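Long-range contacts in 6-phosphogluconolactonase (Leishmania braziliensis, PDB 3CH7), which probably hydrolyses 6-phosphogluconolactone to 6-phosphogluconate, the second step in the oxidative stage of the pentose phosphate pathway: residues 154-159 / 210-215; 206-211 / 246-251; 8-13 / 253-258; 37-42 / 69-74. All coordinates share one frame; numbering follows the deposited sequence. Where two conformers were deposited one is given.

Interaction 1 of 4, residues 154-159 / 210-215; sequences VVDIVL and YAKHVV. Unlike the reference sequence in segment 210-215: Y210 (reference His).
Residues V155, D156 and V158 of segment 154-159 meet K212, H213 and V215 of segment 210-215 along a parallel backbone ladder. K212 N donates to V155 O (2.9 Å), V158 N to H213 O (2.8 Å) and V215 N to V158 O (2.9 Å), all three nearly straight. Between them D156 O is less well placed for H213 N, and that bond is weak. H213 is modelled in two conformations, so the 2.9 Å bond from H213 ND1 to D156 O, made from above the carbonyl plane, is doubtful.

The charged contact lies at the strand entry. The extended K212 chain runs alongside the D156 side chain in the same direction, giving a salt bridge between K212 NZ and D156 OD1 (3.2 Å), weak as a hydrogen bond. The second carboxylate oxygen, OD2, is taken by V39 N.

Among apolar groups, V158 has CG1 anti to its backbone N (chi1 179°), which leaves V158 CG2 pressed against A211 CB at a tight 3.3 Å. On the other face, with I157, L159 CD2 lies beside V215 CB. With 17° between strands 157-159 and 213-215, this is the pairing of parallel neighbours inside the main sheet of a Rossmann-like alpha/beta fold.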
loop_
_atom_site.group_PDB
_atom_site.type_symbol
_atom_site.label_atom_id
_atom_site.label_comp_id
_atom_site.label_asym_id
_atom_site.label_seq_id
_atom_site.Cartn_x
_atom_site.Cartn_y
_atom_site.Cartn_z
ATOM N N VAL A 154 -5.764 -12.161 2.977
ATOM C CA VAL A 154 -4.548 -12.420 2.213
ATOM C C VAL A 154 -4.551 -11.665 0.833
ATOM O O VAL A 154 -5.188 -12.097 -0.156
ATOM C CB VAL A 154 -4.315 -13.924 1.993
ATOM C CG1 VAL A 154 -2.945 -14.169 1.356
ATOM C CG2 VAL A 154 -4.447 -14.683 3.337
ATOM N N VAL A 155 -3.845 -10.529 0.813
ATOM C CA VAL A 155 -3.613 -9.750 -0.410
ATOM C C VAL A 155 -2.535 -10.431 -1.261
ATOM O O VAL A 155 -1.513 -10.846 -0.767
ATOM C CB VAL A 155 -3.254 -8.288 -0.052
ATOM C CG1 VAL A 155 -3.006 -7.473 -1.343
ATOM C CG2 VAL A 155 -4.402 -7.651 0.755
ATOM N N ASP A 156 -2.785 -10.623 -2.541
ATOM C CA ASP A 156 -1.763 -11.205 -3.432
ATOM C C ASP A 156 -0.547 -10.279 -3.648
ATOM O O ASP A 156 0.574 -10.705 -3.535
ATOM C CB ASP A 156 -2.387 -11.530 -4.775
ATOM C CG ASP A 156 -3.237 -12.798 -4.735
ATOM O OD1 ASP A 156 -2.608 -13.849 -4.708
ATOM O OD2 ASP A 156 -4.493 -12.739 -4.774
ATOM N N ILE A 157 -0.795 -9.025 -3.964
ATOM C CA ILE A 157 0.263 -8.040 -4.192
ATOM C C ILE A 157 -0.144 -6.793 -3.460
ATOM O O ILE A 157 -1.240 -6.328 -3.668
ATOM C CB ILE A 157 0.411 -7.691 -5.691
ATOM C CG1 ILE A 157 0.737 -8.948 -6.507
ATOM C CG2 ILE A 157 1.367 -6.530 -5.915
ATOM C CD1 ILE A 157 1.091 -8.710 -7.994
ATOM N N VAL A 158 0.735 -6.279 -2.598
ATOM C CA VAL A 158 0.576 -4.944 -2.002
ATOM C C VAL A 158 1.614 -3.987 -2.642
ATOM O O VAL A 158 2.807 -4.286 -2.684
ATOM C CB VAL A 158 0.837 -4.967 -0.479
ATOM C CG1 VAL A 158 0.697 -3.559 0.136
ATOM C CG2 VAL A 158 -0.046 -6.018 0.197
ATOM N N LEU A 159 1.146 -2.846 -3.142
ATOM C CA LEU A 159 2.037 -1.875 -3.724
ATOM C C LEU A 159 2.276 -0.867 -2.660
ATOM O O LEU A 159 1.326 -0.431 -2.024
ATOM C CB LEU A 159 1.420 -1.211 -4.985
ATOM C CG LEU A 159 1.238 -2.037 -6.232
ATOM C CD1 LEU A 159 0.379 -1.294 -7.210
ATOM C CD2 LEU A 159 2.553 -2.378 -6.853
ATOM N N TYR A 210 1.310 -10.498 5.868
ATOM C CA TYR A 210 0.742 -11.759 5.320
ATOM C C TYR A 210 0.475 -11.730 3.789
ATOM O O TYR A 210 0.027 -12.721 3.221
ATOM C CB TYR A 210 -0.552 -12.106 6.061
ATOM C CG TYR A 210 -0.357 -12.652 7.467
ATOM C CD1 TYR A 210 0.047 -13.962 7.664
ATOM C CD2 TYR A 210 -0.645 -11.887 8.581
ATOM C CE1 TYR A 210 0.182 -14.496 8.937
ATOM C CE2 TYR A 210 -0.501 -12.398 9.863
ATOM C CZ TYR A 210 -0.113 -13.711 10.033
ATOM O OH TYR A 210 0.066 -14.222 11.302
ATOM N N ALA A 211 0.759 -10.612 3.107
ATOM C CA ALA A 211 0.604 -10.518 1.638
ATOM C C ALA A 211 1.568 -11.440 0.927
ATOM O O ALA A 211 2.678 -11.715 1.403
ATOM C CB ALA A 211 0.788 -9.050 1.149
ATOM N N LYS A 212 1.135 -11.950 -0.212
ATOM C CA LYS A 212 1.962 -12.855 -0.983
ATOM C C LYS A 212 3.205 -12.166 -1.620
ATOM O O LYS A 212 4.283 -12.727 -1.600
ATOM C CB LYS A 212 1.109 -13.640 -1.997
ATOM C CG LYS A 212 -0.002 -14.507 -1.361
ATOM C CD LYS A 212 -0.860 -15.194 -2.451
ATOM C CE LYS A 212 -2.286 -15.707 -1.963
ATOM N NZ LYS A 212 -3.044 -16.506 -3.031
ATOM N N HIS A 213 3.025 -10.965 -2.165
ATOM C CA HIS A 213 4.078 -10.166 -2.808
ATOM C C HIS A 213 3.911 -8.714 -2.316
ATOM O O HIS A 213 2.779 -8.170 -2.338
ATOM C CB HIS A 213 3.926 -10.204 -4.342
ATOM C CG HIS A 213 3.731 -11.579 -4.919
ATOM N ND1 HIS A 213 2.486 -12.092 -5.238
ATOM C CD2 HIS A 213 4.627 -12.532 -5.276
ATOM C CE1 HIS A 213 2.624 -13.311 -5.731
ATOM N NE2 HIS A 213 3.912 -13.604 -5.762
ATOM N N VAL A 214 4.977 -8.100 -1.849
ATOM C CA VAL A 214 4.963 -6.697 -1.490
ATOM C C VAL A 214 5.972 -6.043 -2.470
ATOM O O VAL A 214 7.055 -6.527 -2.603
ATOM C CB VAL A 214 5.336 -6.489 -0.016
ATOM C CG1 VAL A 214 5.331 -5.030 0.338
ATOM C CG2 VAL A 214 4.378 -7.245 0.891
ATOM N N VAL A 215 5.555 -5.020 -3.228
ATOM C CA VAL A 215 6.416 -4.267 -4.141
ATOM C C VAL A 215 6.427 -2.811 -3.723
ATOM O O VAL A 215 5.390 -2.178 -3.721
ATOM C CB VAL A 215 5.941 -4.346 -5.596
ATOM C CG1 VAL A 215 7.020 -3.689 -6.582
ATOM C CG2 VAL A 215 5.656 -5.810 -6.005
#

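Interaction 2 of 4, residues 206-211 / 246-251. Unlike the reference sequence in segment 206-211: Y210 (reference His).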
loop_
_atom_site.group_PDB
_atom_site.type_symbol
_atom_site.label_atom_id
_atom_site.label_comp_id
_atom_site.label_asym_id
_atom_site.label_seq_id
_atom_site.Cartn_x
_atom_site.Cartn_y
_atom_site.Cartn_z
ATOM N N THR A 206 0.246 -6.057 9.937
ATOM C CA THR A 206 -0.141 -7.475 9.840
ATOM C C THR A 206 -0.567 -7.847 8.443
ATOM O O THR A 206 -0.147 -8.866 7.891
ATOM C CB THR A 206 -1.344 -7.856 10.829
ATOM O OG1 THR A 206 -1.054 -7.461 12.172
ATOM C CG2 THR A 206 -1.610 -9.361 10.833
ATOM N N VAL A 207 -1.447 -7.033 7.869
ATOM C CA VAL A 207 -1.961 -7.342 6.544
ATOM C C VAL A 207 -0.818 -7.378 5.545
ATOM O O VAL A 207 -0.707 -8.285 4.742
ATOM C CB VAL A 207 -3.064 -6.342 6.089
ATOM C CG1 VAL A 207 -3.533 -6.693 4.761
ATOM C CG2 VAL A 207 -4.228 -6.332 7.048
ATOM N N ILE A 208 0.055 -6.388 5.637
ATOM C CA ILE A 208 1.228 -6.250 4.720
ATOM C C ILE A 208 2.132 -7.471 4.875
ATOM O O ILE A 208 2.502 -8.110 3.884
ATOM C CB ILE A 208 1.933 -4.839 4.926
ATOM C CG1 ILE A 208 0.990 -3.706 4.462
ATOM C CG2 ILE A 208 3.331 -4.759 4.152
ATOM C CD1 ILE A 208 1.273 -2.297 5.016
ATOM N N GLN A 209 2.380 -7.869 6.126
ATOM C CA GLN A 209 3.218 -9.064 6.434
ATOM C C GLN A 209 2.609 -10.409 6.115
ATOM O O GLN A 209 3.318 -11.391 6.069
ATOM C CB GLN A 209 3.685 -9.045 7.906
ATOM C CG GLN A 209 4.474 -7.790 8.261
ATOM C CD GLN A 209 4.732 -7.687 9.713
ATOM O OE1 GLN A 209 3.998 -8.221 10.482
ATOM N NE2 GLN A 209 5.754 -6.965 10.103
ATOM N N TYR A 210 1.310 -10.498 5.868
ATOM C CA TYR A 210 0.742 -11.759 5.320
ATOM C C TYR A 210 0.475 -11.730 3.789
ATOM O O TYR A 210 0.027 -12.721 3.221
ATOM C CB TYR A 210 -0.552 -12.106 6.061
ATOM C CG TYR A 210 -0.357 -12.652 7.467
ATOM C CD1 TYR A 210 0.047 -13.962 7.664
ATOM C CD2 TYR A 210 -0.645 -11.887 8.581
ATOM C CE1 TYR A 210 0.182 -14.496 8.937
ATOM C CE2 TYR A 210 -0.501 -12.398 9.863
ATOM C CZ TYR A 210 -0.113 -13.711 10.033
ATOM O OH TYR A 210 0.066 -14.222 11.302
ATOM N N ALA A 211 0.759 -10.612 3.107
ATOM C CA ALA A 211 0.604 -10.518 1.638
ATOM C C ALA A 211 1.568 -11.440 0.927
ATOM O O ALA A 211 2.678 -11.715 1.403
ATOM C CB ALA A 211 0.788 -9.050 1.149
ATOM N N ARG A 246 10.829 -6.195 6.952
ATOM C CA ARG A 246 11.718 -7.303 7.232
ATOM C C ARG A 246 11.004 -8.570 7.677
ATOM O O ARG A 246 11.453 -9.702 7.394
ATOM C CB ARG A 246 12.702 -6.896 8.311
ATOM C CG ARG A 246 13.901 -6.085 7.827
ATOM C CD ARG A 246 15.174 -6.591 8.581
ATOM N NE ARG A 246 16.355 -6.416 7.764
ATOM C CZ ARG A 246 17.084 -7.376 7.248
ATOM N NH1 ARG A 246 16.863 -8.625 7.509
ATOM N NH2 ARG A 246 18.112 -7.068 6.502
ATOM N N ASP A 247 9.865 -8.397 8.340
ATOM C CA ASP A 247 9.120 -9.553 8.814
ATOM C C ASP A 247 7.982 -9.971 7.961
ATOM O O ASP A 247 7.100 -10.715 8.419
ATOM C CB ASP A 247 8.644 -9.338 10.257
ATOM C CG ASP A 247 9.783 -9.243 11.205
ATOM O OD1 ASP A 247 10.777 -9.993 11.023
ATOM O OD2 ASP A 247 9.708 -8.383 12.094
ATOM N N CYS A 248 8.011 -9.546 6.708
ATOM C CA CYS A 248 6.992 -9.948 5.794
ATOM C C CYS A 248 7.147 -11.434 5.598
ATOM O O CYS A 248 8.272 -11.919 5.488
ATOM C CB CYS A 248 7.134 -9.192 4.424
ATOM S SG CYS A 248 6.522 -7.530 4.523
ATOM N N ARG A 249 6.031 -12.142 5.408
ATOM C CA ARG A 249 6.093 -13.600 5.041
ATOM C C ARG A 249 6.096 -13.879 3.553
ATOM O O ARG A 249 6.404 -14.998 3.136
ATOM C CB ARG A 249 4.902 -14.388 5.599
ATOM C CG ARG A 249 4.994 -14.764 7.026
ATOM C CD ARG A 249 4.480 -13.716 7.916
ATOM N NE ARG A 249 3.804 -14.282 9.092
ATOM C CZ ARG A 249 3.435 -13.553 10.140
ATOM N NH1 ARG A 249 3.644 -12.242 10.146
ATOM N NH2 ARG A 249 2.859 -14.123 11.185
ATOM N N GLY A 250 5.636 -12.926 2.755
ATOM C CA GLY A 250 5.731 -13.042 1.312
ATOM C C GLY A 250 7.032 -12.430 0.806
ATOM O O GLY A 250 7.874 -11.965 1.587
ATOM N N SER A 251 7.183 -12.448 -0.507
ATOM C CA SER A 251 8.275 -11.786 -1.179
ATOM C C SER A 251 8.191 -10.279 -1.029
ATOM O O SER A 251 7.100 -9.712 -0.817
ATOM C CB SER A 251 8.206 -12.123 -2.644
ATOM O OG SER A 251 8.121 -13.539 -2.777
HETATM O O HOH W 1 4.000 -10.595 3.078
#
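The well-packed part of this contact lies where Q209 and I208, at the end of helix 205-210, meet the C248-G250 loop. R249 N donates to Q209 O (2.9 Å, 160°), and the aliphatic part of the R249 chain passes the same oxygen, R249 CD 3.2 Å from Q209 O. C248 SG sits 4.2 Å from I208 CG2, and the flank of Q209 rests on the backbone of D247 and C248. G250 CA lies 3.3 Å from A211 O, in a CA-H...O contact; lacking a side chain, G250 lets the two backbones come close there. A water joins the two segments beside it, donating to I208 O and accepting from G250 N (2.9 Å).

The outer side is more exposed to solvent. Q209 NE2 is spent on F244 O, a loop residue just before the segment, and merely passes D247 CB in a loose contact. Further out, the R249 chain, bent at its second and third torsions, carries the guanidinium over one face of the Y210 ring. R249 CZ stands 3.9 Å from the centroid of the Y210 ring, 30° off the normal, and the planes are 35° apart. R249 NH2 comes 2.8 Å from Y210 OH, but at an angle too poor for a hydrogen bond. Y210 replaces the histidine of the reference sequence and also touches a crystal neighbour.

The chemistry divides accordingly: backbone polarity and a water fix the inner join, whereas the exposed arginine is placed over the tyrosine ring in a cation-pi contact, which probably contributes to its position.

Interaction 3 of 4, residues 8-13 / 253-258; sequences KICENL and TLLLDP
L256 O is approached by two groups of the neighbouring segment: C10 N donates to L256 O over 2.6 Å in an almost perfectly straight bond (179°). I9 CA lies 3.3 Å from L256 O in a CA-H...O contact. The same doubling recurs one step back, where K8 O accepts from L256 N (3.0 Å) and is also met by the CA-H of L255. A third backbone bond, K8 N to L254 O (3.1 Å), completes the parallel ladder.

Past the last bridge the chains still touch. C10 O lies 3.1 Å from P258 CD, in the residue after D257, and receives the CA-H of D257. I9 spans this end with both branches. Its CG2, anti to the backbone N because CG1 sits beside it (chi1 -58°), packs against P258, while I9 CD1 comes obliquely to L256 CB at 4.2 Å.

On the opposite sheet face L255 CD2 comes up to K8 CB (3.9 Å) and reaches toward C10 SG; helix 13-29 covers this side, through A19 on L255 and M16 on C10. D257 turns its carboxylate elsewhere, OD1 accepting from the backbone N of A260 and of G220. N12, just beyond, caps the start of helix 13-29.

The pairing adds strand 6-9, an outermost strand, in parallel to strand 251-256 of the mixed main sheet of this Rossmann-like alpha/beta fold, from which the chain passes into helix 13-29.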
loop_
_atom_site.group_PDB
_atom_site.type_symbol
_atom_site.label_atom_id
_atom_site.label_comp_id
_atom_site.label_asym_id
_atom_site.label_seq_id
_atom_site.Cartn_x
_atom_site.Cartn_y
_atom_site.Cartn_z
ATOM N N LYS A 8 16.033 -3.691 -7.272
ATOM C CA LYS A 8 16.302 -3.247 -8.637
ATOM C C LYS A 8 16.327 -1.733 -8.672
ATOM O O LYS A 8 15.331 -1.091 -8.411
ATOM C CB LYS A 8 15.237 -3.769 -9.575
ATOM C CG LYS A 8 15.432 -3.395 -11.035
ATOM C CD LYS A 8 14.457 -4.157 -11.924
ATOM C CE LYS A 8 14.539 -3.699 -13.370
ATOM N NZ LYS A 8 15.928 -3.341 -13.736
ATOM N N ILE A 9 17.502 -1.186 -8.962
ATOM C CA ILE A 9 17.725 0.252 -9.073
ATOM C C ILE A 9 17.376 0.603 -10.481
ATOM O O ILE A 9 17.866 0.001 -11.391
ATOM C CB ILE A 9 19.178 0.588 -8.843
ATOM C CG1 ILE A 9 19.601 0.070 -7.458
ATOM C CG2 ILE A 9 19.435 2.082 -9.018
ATOM C CD1 ILE A 9 19.350 1.021 -6.409
ATOM N N CYS A 10 16.393 1.461 -10.641
ATOM C CA CYS A 10 15.832 1.762 -11.925
ATOM C C CYS A 10 16.330 3.120 -12.333
ATOM O O CYS A 10 16.348 4.082 -11.527
ATOM C CB CYS A 10 14.317 1.747 -11.855
ATOM S SG CYS A 10 13.644 0.153 -11.458
ATOM N N GLU A 11 16.690 3.208 -13.614
ATOM C CA GLU A 11 17.294 4.398 -14.214
ATOM C C GLU A 11 16.276 5.535 -14.307
ATOM O O GLU A 11 16.566 6.692 -14.043
ATOM C CB GLU A 11 17.881 4.004 -15.593
ATOM C CG GLU A 11 18.962 2.865 -15.494
ATOM C CD GLU A 11 19.638 2.477 -16.822
ATOM O OE1 GLU A 11 19.043 1.748 -17.639
ATOM O OE2 GLU A 11 20.811 2.848 -17.009
ATOM N N ASN A 12 15.057 5.164 -14.667
ATOM C CA ASN A 12 13.945 6.131 -14.811
ATOM C C ASN A 12 12.611 5.535 -14.259
ATOM O O ASN A 12 12.542 4.323 -13.946
ATOM C CB ASN A 12 13.831 6.589 -16.282
ATOM C CG ASN A 12 13.715 5.442 -17.241
ATOM O OD1 ASN A 12 12.770 4.668 -17.179
ATOM N ND2 ASN A 12 14.676 5.320 -18.159
ATOM N N LEU A 13 11.590 6.385 -14.098
ATOM C CA LEU A 13 10.287 5.955 -13.535
ATOM C C LEU A 13 9.565 4.959 -14.450
ATOM O O LEU A 13 8.775 4.135 -13.997
ATOM C CB LEU A 13 9.358 7.145 -13.251
ATOM C CG LEU A 13 9.419 7.995 -11.966
ATOM C CD1 LEU A 13 8.304 9.064 -12.032
ATOM C CD2 LEU A 13 9.246 7.193 -10.664
ATOM N N THR A 253 9.985 -6.835 -3.004
ATOM C CA THR A 253 10.751 -6.233 -4.102
ATOM C C THR A 253 10.808 -4.721 -3.876
ATOM O O THR A 253 9.810 -4.136 -3.527
ATOM C CB THR A 253 10.095 -6.559 -5.405
ATOM O OG1 THR A 253 9.897 -7.992 -5.456
ATOM C CG2 THR A 253 10.895 -5.998 -6.682
ATOM N N LEU A 254 12.014 -4.149 -3.858
ATOM C CA LEU A 254 12.171 -2.706 -3.771
ATOM C C LEU A 254 12.616 -2.152 -5.161
ATOM O O LEU A 254 13.581 -2.601 -5.737
ATOM C CB LEU A 254 13.147 -2.304 -2.664
ATOM C CG LEU A 254 13.065 -2.814 -1.209
ATOM C CD1 LEU A 254 14.000 -1.939 -0.394
ATOM C CD2 LEU A 254 11.706 -2.835 -0.568
ATOM N N LEU A 255 11.797 -1.288 -5.736
ATOM C CA LEU A 255 12.055 -0.655 -7.039
ATOM C C LEU A 255 12.477 0.751 -6.772
ATOM O O LEU A 255 11.671 1.546 -6.327
ATOM C CB LEU A 255 10.810 -0.693 -7.928
ATOM C CG LEU A 255 10.429 -2.133 -8.255
ATOM C CD1 LEU A 255 9.201 -2.344 -9.135
ATOM C CD2 LEU A 255 11.571 -2.761 -8.936
ATOM N N LEU A 256 13.766 1.059 -7.000
ATOM C CA LEU A 256 14.345 2.341 -6.502
ATOM C C LEU A 256 14.968 3.185 -7.596
ATOM O O LEU A 256 15.473 2.657 -8.557
ATOM C CB LEU A 256 15.436 2.030 -5.448
ATOM C CG LEU A 256 14.959 1.208 -4.229
ATOM C CD1 LEU A 256 16.149 0.709 -3.421
ATOM C CD2 LEU A 256 13.922 2.004 -3.344
ATOM N N ASP A 257 14.959 4.501 -7.445
ATOM C CA ASP A 257 15.696 5.277 -8.379
ATOM C C ASP A 257 17.160 5.282 -7.907
ATOM O O ASP A 257 17.512 4.564 -6.946
ATOM C CB ASP A 257 15.042 6.624 -8.669
ATOM C CG ASP A 257 15.398 7.679 -7.681
ATOM O OD1 ASP A 257 15.880 7.320 -6.605
ATOM O OD2 ASP A 257 15.182 8.880 -7.997
ATOM N N PRO A 258 18.059 5.938 -8.659
ATOM C CA PRO A 258 19.461 5.803 -8.242
ATOM C C PRO A 258 19.768 6.543 -6.969
ATOM O O PRO A 258 20.619 6.118 -6.221
ATOM C CB PRO A 258 20.226 6.389 -9.435
ATOM C CG PRO A 258 19.368 6.019 -10.596
ATOM C CD PRO A 258 17.958 6.317 -10.077
#

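Interaction 4 of 4, residues 37-42 / 69-74; sequences PVVLAL and QFILGD
L40 and F70 are brought together by different first torsions: L40 carries CG anti to its backbone N (chi1 177°), whereas F70 turns CG beside its own N (chi1 -65°), and the two side chains then run together with L40 CD2 3.8 Å from F70 CE1. L42 comes from farther along the strand and puts CD2 in the plane of the ring, 3.9 Å from F70 CD1. L42 thus meets the phenyl group at its edge while L40 CD2 touches it obliquely, and helix 86-95 packs on it through L94 and L95.

The other face is built from V39, A41, Q69 and I71. I71 CG1 lies against A41 CB at 3.6 Å. The extended Q69 chain runs alongside V39, with Q69 OE1 3.5 Å from V39 CG2, while Q69 CB rests on the P37 ring. Y132 and L136 of helix 122-139 cover I71.

Between these layers the backbones alternate as donor and acceptor in five bonds, running from Q69 N with V38 O (2.7 Å) through L40 N with Q69 O (2.8 Å), I71 N with L40 O and L42 N with I71 O to G73 N with L42 O (2.9 Å).

Strands 38-42 and 68-76 are the two arms of a beta-alpha-beta crossover through helix 46-64. Backbone polarity is paired along their seam, and the cohesion of both faces is largely apolar, as befits a buried sheet covered by helices.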
loop_
_atom_site.group_PDB
_atom_site.type_symbol
_atom_site.label_atom_id
_atom_site.label_comp_id
_atom_site.label_asym_id
_atom_site.label_seq_id
_atom_site.Cartn_x
_atom_site.Cartn_y
_atom_site.Cartn_z
ATOM N N PRO A 37 -9.988 -13.693 -8.690
ATOM C CA PRO A 37 -9.119 -12.548 -8.995
ATOM C C PRO A 37 -7.847 -12.449 -8.120
ATOM O O PRO A 37 -7.757 -13.074 -7.052
ATOM C CB PRO A 37 -10.016 -11.355 -8.686
ATOM C CG PRO A 37 -10.900 -11.835 -7.598
ATOM C CD PRO A 37 -11.073 -13.313 -7.766
ATOM N N VAL A 38 -6.865 -11.701 -8.618
ATOM C CA VAL A 38 -5.643 -11.397 -7.879
ATOM C C VAL A 38 -6.042 -10.212 -7.080
ATOM O O VAL A 38 -6.648 -9.304 -7.641
ATOM C CB VAL A 38 -4.523 -11.023 -8.833
ATOM C CG1 VAL A 38 -3.401 -10.233 -8.110
ATOM C CG2 VAL A 38 -3.995 -12.293 -9.505
ATOM N N VAL A 39 -5.837 -10.242 -5.766
ATOM C CA VAL A 39 -6.149 -9.084 -4.928
ATOM C C VAL A 39 -4.924 -8.181 -4.986
ATOM O O VAL A 39 -3.811 -8.624 -4.740
ATOM C CB VAL A 39 -6.554 -9.434 -3.443
ATOM C CG1 VAL A 39 -7.116 -8.197 -2.706
ATOM C CG2 VAL A 39 -7.602 -10.569 -3.399
ATOM N N LEU A 40 -5.143 -6.919 -5.371
ATOM C CA LEU A 40 -4.106 -5.936 -5.459
ATOM C C LEU A 40 -4.459 -4.744 -4.621
ATOM O O LEU A 40 -5.483 -4.154 -4.853
ATOM C CB LEU A 40 -3.926 -5.510 -6.921
ATOM C CG LEU A 40 -2.904 -4.397 -7.229
ATOM C CD1 LEU A 40 -1.488 -4.925 -7.066
ATOM C CD2 LEU A 40 -3.084 -3.885 -8.661
ATOM N N ALA A 41 -3.585 -4.370 -3.673
ATOM C CA ALA A 41 -3.697 -3.140 -2.892
ATOM C C ALA A 41 -2.816 -2.054 -3.523
ATOM O O ALA A 41 -1.621 -2.279 -3.761
ATOM C CB ALA A 41 -3.261 -3.366 -1.427
ATOM N N LEU A 42 -3.431 -0.873 -3.741
ATOM C CA LEU A 42 -2.880 0.225 -4.477
ATOM C C LEU A 42 -2.351 1.209 -3.481
ATOM O O LEU A 42 -2.858 1.344 -2.376
ATOM C CB LEU A 42 -3.968 0.946 -5.323
ATOM C CG LEU A 42 -4.773 0.212 -6.392
ATOM C CD1 LEU A 42 -5.784 1.115 -6.996
ATOM C CD2 LEU A 42 -3.862 -0.396 -7.470
ATOM N N GLN A 69 -8.873 -7.835 -8.246
ATOM C CA GLN A 69 -9.700 -7.126 -7.292
ATOM C C GLN A 69 -8.832 -6.088 -6.576
ATOM O O GLN A 69 -7.819 -6.452 -5.975
ATOM C CB GLN A 69 -10.281 -8.108 -6.288
ATOM C CG GLN A 69 -11.121 -7.429 -5.263
ATOM C CD GLN A 69 -11.618 -8.390 -4.230
ATOM O OE1 GLN A 69 -10.891 -9.303 -3.806
ATOM N NE2 GLN A 69 -12.883 -8.188 -3.795
ATOM N N PHE A 70 -9.287 -4.827 -6.595
ATOM C CA PHE A 70 -8.532 -3.656 -6.198
ATOM C C PHE A 70 -9.017 -3.148 -4.878
ATOM O O PHE A 70 -10.199 -3.002 -4.659
ATOM C CB PHE A 70 -8.727 -2.484 -7.211
ATOM C CG PHE A 70 -8.171 -2.755 -8.605
ATOM C CD1 PHE A 70 -6.852 -2.397 -8.925
ATOM C CD2 PHE A 70 -8.949 -3.402 -9.567
ATOM C CE1 PHE A 70 -6.309 -2.641 -10.210
ATOM C CE2 PHE A 70 -8.420 -3.682 -10.855
ATOM C CZ PHE A 70 -7.103 -3.286 -11.185
ATOM N N ILE A 71 -8.070 -2.816 -4.018
ATOM C CA ILE A 71 -8.333 -2.198 -2.759
ATOM C C ILE A 71 -7.317 -1.059 -2.632
ATOM O O ILE A 71 -6.266 -1.069 -3.247
ATOM C CB ILE A 71 -8.286 -3.259 -1.546
ATOM C CG1 ILE A 71 -6.868 -3.777 -1.245
ATOM C CG2 ILE A 71 -9.133 -4.464 -1.818
ATOM C CD1 ILE A 71 -6.727 -4.315 0.213
ATOM N N LEU A 72 -7.662 -0.071 -1.844
ATOM C CA LEU A 72 -6.774 0.970 -1.440
ATOM C C LEU A 72 -6.007 0.515 -0.203
ATOM O O LEU A 72 -6.613 0.135 0.810
ATOM C CB LEU A 72 -7.553 2.255 -1.114
ATOM C CG LEU A 72 -8.269 2.885 -2.330
ATOM C CD1 LEU A 72 -9.349 3.909 -1.913
ATOM C CD2 LEU A 72 -7.293 3.457 -3.362
ATOM N N GLY A 73 -4.669 0.590 -0.267
ATOM C CA GLY A 73 -3.828 0.205 0.852
ATOM C C GLY A 73 -3.888 1.243 1.937
ATOM O O GLY A 73 -3.690 0.958 3.090
ATOM N N ASP A 74 -4.077 2.492 1.553
ATOM C CA ASP A 74 -4.218 3.550 2.545
ATOM C C ASP A 74 -4.982 4.655 1.884
ATOM O O ASP A 74 -5.036 4.735 0.666
ATOM C CB ASP A 74 -2.876 4.036 3.116
ATOM C CG ASP A 74 -2.069 4.861 2.133
ATOM O OD1 ASP A 74 -1.647 4.355 1.084
ATOM O OD2 ASP A 74 -1.779 6.004 2.472
#

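In the fold
Strand 6-9 opens the chain, and interaction 3 closes the largest loop only when strand 251-256 arrives near the C terminus; the other three contacts nest inside it. Interaction 4 comes first, a short loop through helix 46-64, and shuts before interaction 1 opens. Interactions 1 and 2 share Y210 and A211: helix 205-210 feeds directly into strand 213-218, while 246-251 leads into strand 251-256. Interactions 3, 1 and 4 each pair neighbouring strands of one sheet (6-9 with 251-256, 157-160 with 213-218, 38-42 with 68-76). Interaction 1 touches 4 through L159 N and A41 O, whereas interactions 3 and 4 stay apart, about 22 Å between centres.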